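Local coordinates for protein mucin-like protocadherin (Homo sapiens, PDB 6OAE) that probably mediates calcium-dependent heterophilic adhesion with CDHR2 between neighbouring microvilli, controlling their packing at the apical surface of epithelial cells, at residues D92-A97 with K132-F137. Sequence-based numbering, arbitrary orientation.
Sequences DVNDNA and KDDILF. With CA (calcium ion), chain C; CA (calcium ion), chain E; CA (calcium ion), chain D.
N94 and D134 meet through a shared calcium ion in the linker between two cadherin repeats, EC1 and EC2, where the DxNDN motif, D92-N96, faces the loop 132-137, which directly follows the DRD of EC2 (D129 and D131). The touch is metal- and water-mediated, on the surface and small, burying 131 Å² in all. N94 OD1 and D134 OD2 lie 3.1 Å apart, two oxygens drawn together because both bind the chain E calcium; the side chains cross at about a right angle, and the amide and carboxylate planes are 87° apart. With CG trans to its backbone N (chi1 -179°), N94 swings its amide oxygen toward the second loop. D134 OD2 reaches the metal at 2.3 Å, and the backbone O of N96 adds a further ligand; D129, D131 and D183 complete the site. The same linker segment serves the other two ions: D92 OD1, V93 O and D95 OD1 bind the chain C calcium, while D95 OD2 turns to the chain D calcium, so the D95 carboxylate bridges the pair. E17 and E63 of EC1 also bind both of these ions. D92 OD2, the oxygen not on the metal, approaches D133 OD2 to 4.3 Å, a like-charge pair probably eased by water 2, which accepts from D133 N and lies within hydrogen-bonding distance of both carboxylates. Occupied together, such sites typically stiffen a cadherin linker. Between the chain C and chain E ions, water 1 donates one hydrogen bond to D92 OD2 and another to D134 OD1, each 2.7 Å long.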
loop_
_atom_site.group_PDB
_atom_site.type_symbol
_atom_site.label_atom_id
_atom_site.label_comp_id
_atom_site.label_asym_id
_atom_site.label_seq_id
_atom_site.Cartn_x
_atom_site.Cartn_y
_atom_site.Cartn_z
ATOM N N ASP A 92 -1.870 -6.090 -6.452
ATOM C CA ASP A 92 -1.494 -4.806 -5.823
ATOM C C ASP A 92 -0.557 -4.041 -6.759
ATOM O O ASP A 92 0.353 -4.661 -7.399
ATOM C CB ASP A 92 -0.867 -5.013 -4.443
ATOM C CG ASP A 92 -0.509 -3.694 -3.784
ATOM O OD1 ASP A 92 -1.329 -2.714 -3.906
ATOM O OD2 ASP A 92 0.601 -3.626 -3.194
ATOM N N VAL A 93 -0.787 -2.743 -6.842
ATOM C CA VAL A 93 0.052 -1.739 -7.543
ATOM C C VAL A 93 0.533 -0.756 -6.465
ATOM O O VAL A 93 -0.213 -0.533 -5.469
ATOM C CB VAL A 93 -0.761 -1.060 -8.662
ATOM C CG1 VAL A 93 -0.112 0.225 -9.179
ATOM C CG2 VAL A 93 -1.033 -2.032 -9.815
ATOM N N ASN A 94 1.727 -0.203 -6.630
ATOM C CA ASN A 94 2.233 0.877 -5.746
ATOM C C ASN A 94 1.495 2.155 -6.152
ATOM O O ASN A 94 2.039 2.933 -6.965
ATOM C CB ASN A 94 3.769 0.974 -5.813
ATOM C CG ASN A 94 4.306 2.060 -4.906
ATOM O OD1 ASN A 94 3.556 2.594 -4.098
ATOM N ND2 ASN A 94 5.585 2.393 -5.040
ATOM N N ASP A 95 0.279 2.361 -5.635
ATOM C CA ASP A 95 -0.618 3.470 -6.056
ATOM C C ASP A 95 -0.879 4.456 -4.900
ATOM O O ASP A 95 -1.687 5.396 -5.105
ATOM C CB ASP A 95 -1.924 2.925 -6.663
ATOM C CG ASP A 95 -2.814 2.101 -5.752
ATOM O OD1 ASP A 95 -2.301 1.521 -4.779
ATOM O OD2 ASP A 95 -4.060 2.022 -6.034
ATOM N N ASN A 96 -0.221 4.275 -3.749
ATOM C CA ASN A 96 -0.358 5.132 -2.547
ATOM C C ASN A 96 1.022 5.664 -2.160
ATOM O O ASN A 96 2.020 4.920 -2.288
ATOM C CB ASN A 96 -1.026 4.376 -1.394
ATOM C CG ASN A 96 -2.484 4.081 -1.690
ATOM O OD1 ASN A 96 -3.348 4.922 -1.472
ATOM N ND2 ASN A 96 -2.766 2.895 -2.185
ATOM N N ALA A 97 1.077 6.925 -1.728
ATOM C CA ALA A 97 2.323 7.585 -1.277
ATOM C C ALA A 97 2.432 7.409 0.235
ATOM O O ALA A 97 1.418 7.374 0.944
ATOM C CB ALA A 97 2.337 9.041 -1.683
ATOM N N LYS A 132 -0.210 -1.708 2.014
ATOM C CA LYS A 132 0.154 -2.372 3.296
ATOM C C LYS A 132 1.465 -3.166 3.158
ATOM O O LYS A 132 2.146 -3.320 4.164
ATOM C CB LYS A 132 -0.949 -3.332 3.734
ATOM C CG LYS A 132 -2.241 -2.698 4.222
ATOM C CD LYS A 132 -3.066 -3.658 5.100
ATOM C CE LYS A 132 -3.948 -4.638 4.337
ATOM N NZ LYS A 132 -3.233 -5.434 3.298
ATOM N N ASP A 133 1.785 -3.671 1.965
ATOM C CA ASP A 133 2.955 -4.555 1.725
ATOM C C ASP A 133 4.226 -3.738 1.464
ATOM O O ASP A 133 5.284 -4.353 1.446
ATOM C CB ASP A 133 2.658 -5.528 0.578
ATOM C CG ASP A 133 1.470 -6.437 0.885
ATOM O OD1 ASP A 133 1.570 -7.207 1.851
ATOM O OD2 ASP A 133 0.437 -6.347 0.162
ATOM N N ASP A 134 4.133 -2.418 1.266
ATOM C CA ASP A 134 5.302 -1.566 0.919
ATOM C C ASP A 134 6.223 -1.470 2.143
ATOM O O ASP A 134 5.723 -1.118 3.227
ATOM C CB ASP A 134 4.884 -0.175 0.431
ATOM C CG ASP A 134 4.417 -0.131 -1.013
ATOM O OD1 ASP A 134 4.370 -1.214 -1.663
ATOM O OD2 ASP A 134 4.137 0.987 -1.493
ATOM N N ILE A 135 7.502 -1.786 1.955
ATOM C CA ILE A 135 8.568 -1.537 2.963
ATOM C C ILE A 135 9.001 -0.100 2.778
ATOM O O ILE A 135 9.272 0.280 1.615
ATOM C CB ILE A 135 9.749 -2.515 2.811
ATOM C CG1 ILE A 135 9.276 -3.974 2.864
ATOM C CG2 ILE A 135 10.821 -2.216 3.861
ATOM C CD1 ILE A 135 8.421 -4.281 4.067
ATOM N N LEU A 136 9.059 0.675 3.857
ATOM C CA LEU A 136 9.417 2.112 3.753
ATOM C C LEU A 136 10.904 2.287 4.105
ATOM O O LEU A 136 11.386 1.625 5.016
ATOM C CB LEU A 136 8.487 2.929 4.656
ATOM C CG LEU A 136 7.001 2.804 4.310
ATOM C CD1 LEU A 136 6.184 3.801 5.104
ATOM C CD2 LEU A 136 6.754 2.968 2.816
ATOM N N PHE A 137 11.561 3.156 3.357
ATOM C CA PHE A 137 13.010 3.441 3.372
ATOM C C PHE A 137 13.176 4.897 3.792
ATOM O O PHE A 137 12.670 5.782 3.086
ATOM C CB PHE A 137 13.612 3.169 2.002
ATOM C CG PHE A 137 13.677 1.702 1.682
ATOM C CD1 PHE A 137 12.539 1.007 1.276
ATOM C CD2 PHE A 137 14.878 1.007 1.805
ATOM C CE1 PHE A 137 12.608 -0.355 1.009
ATOM C CE2 PHE A 137 14.942 -0.353 1.525
ATOM C CZ PHE A 137 13.811 -1.027 1.119
HETATM CA CA CA C . -1.999 -0.588 -3.928
HETATM CA CA CA E . 3.165 3.002 -1.802
HETATM CA CA CA D . -5.573 1.079 -4.716
HETATM O O HOH W 1 2.476 -1.686 -3.550
HETATM O O HOH W 2 0.064 -3.857 -0.394
HETATM O O HOH W 3 -7.153 2.087 -6.226
#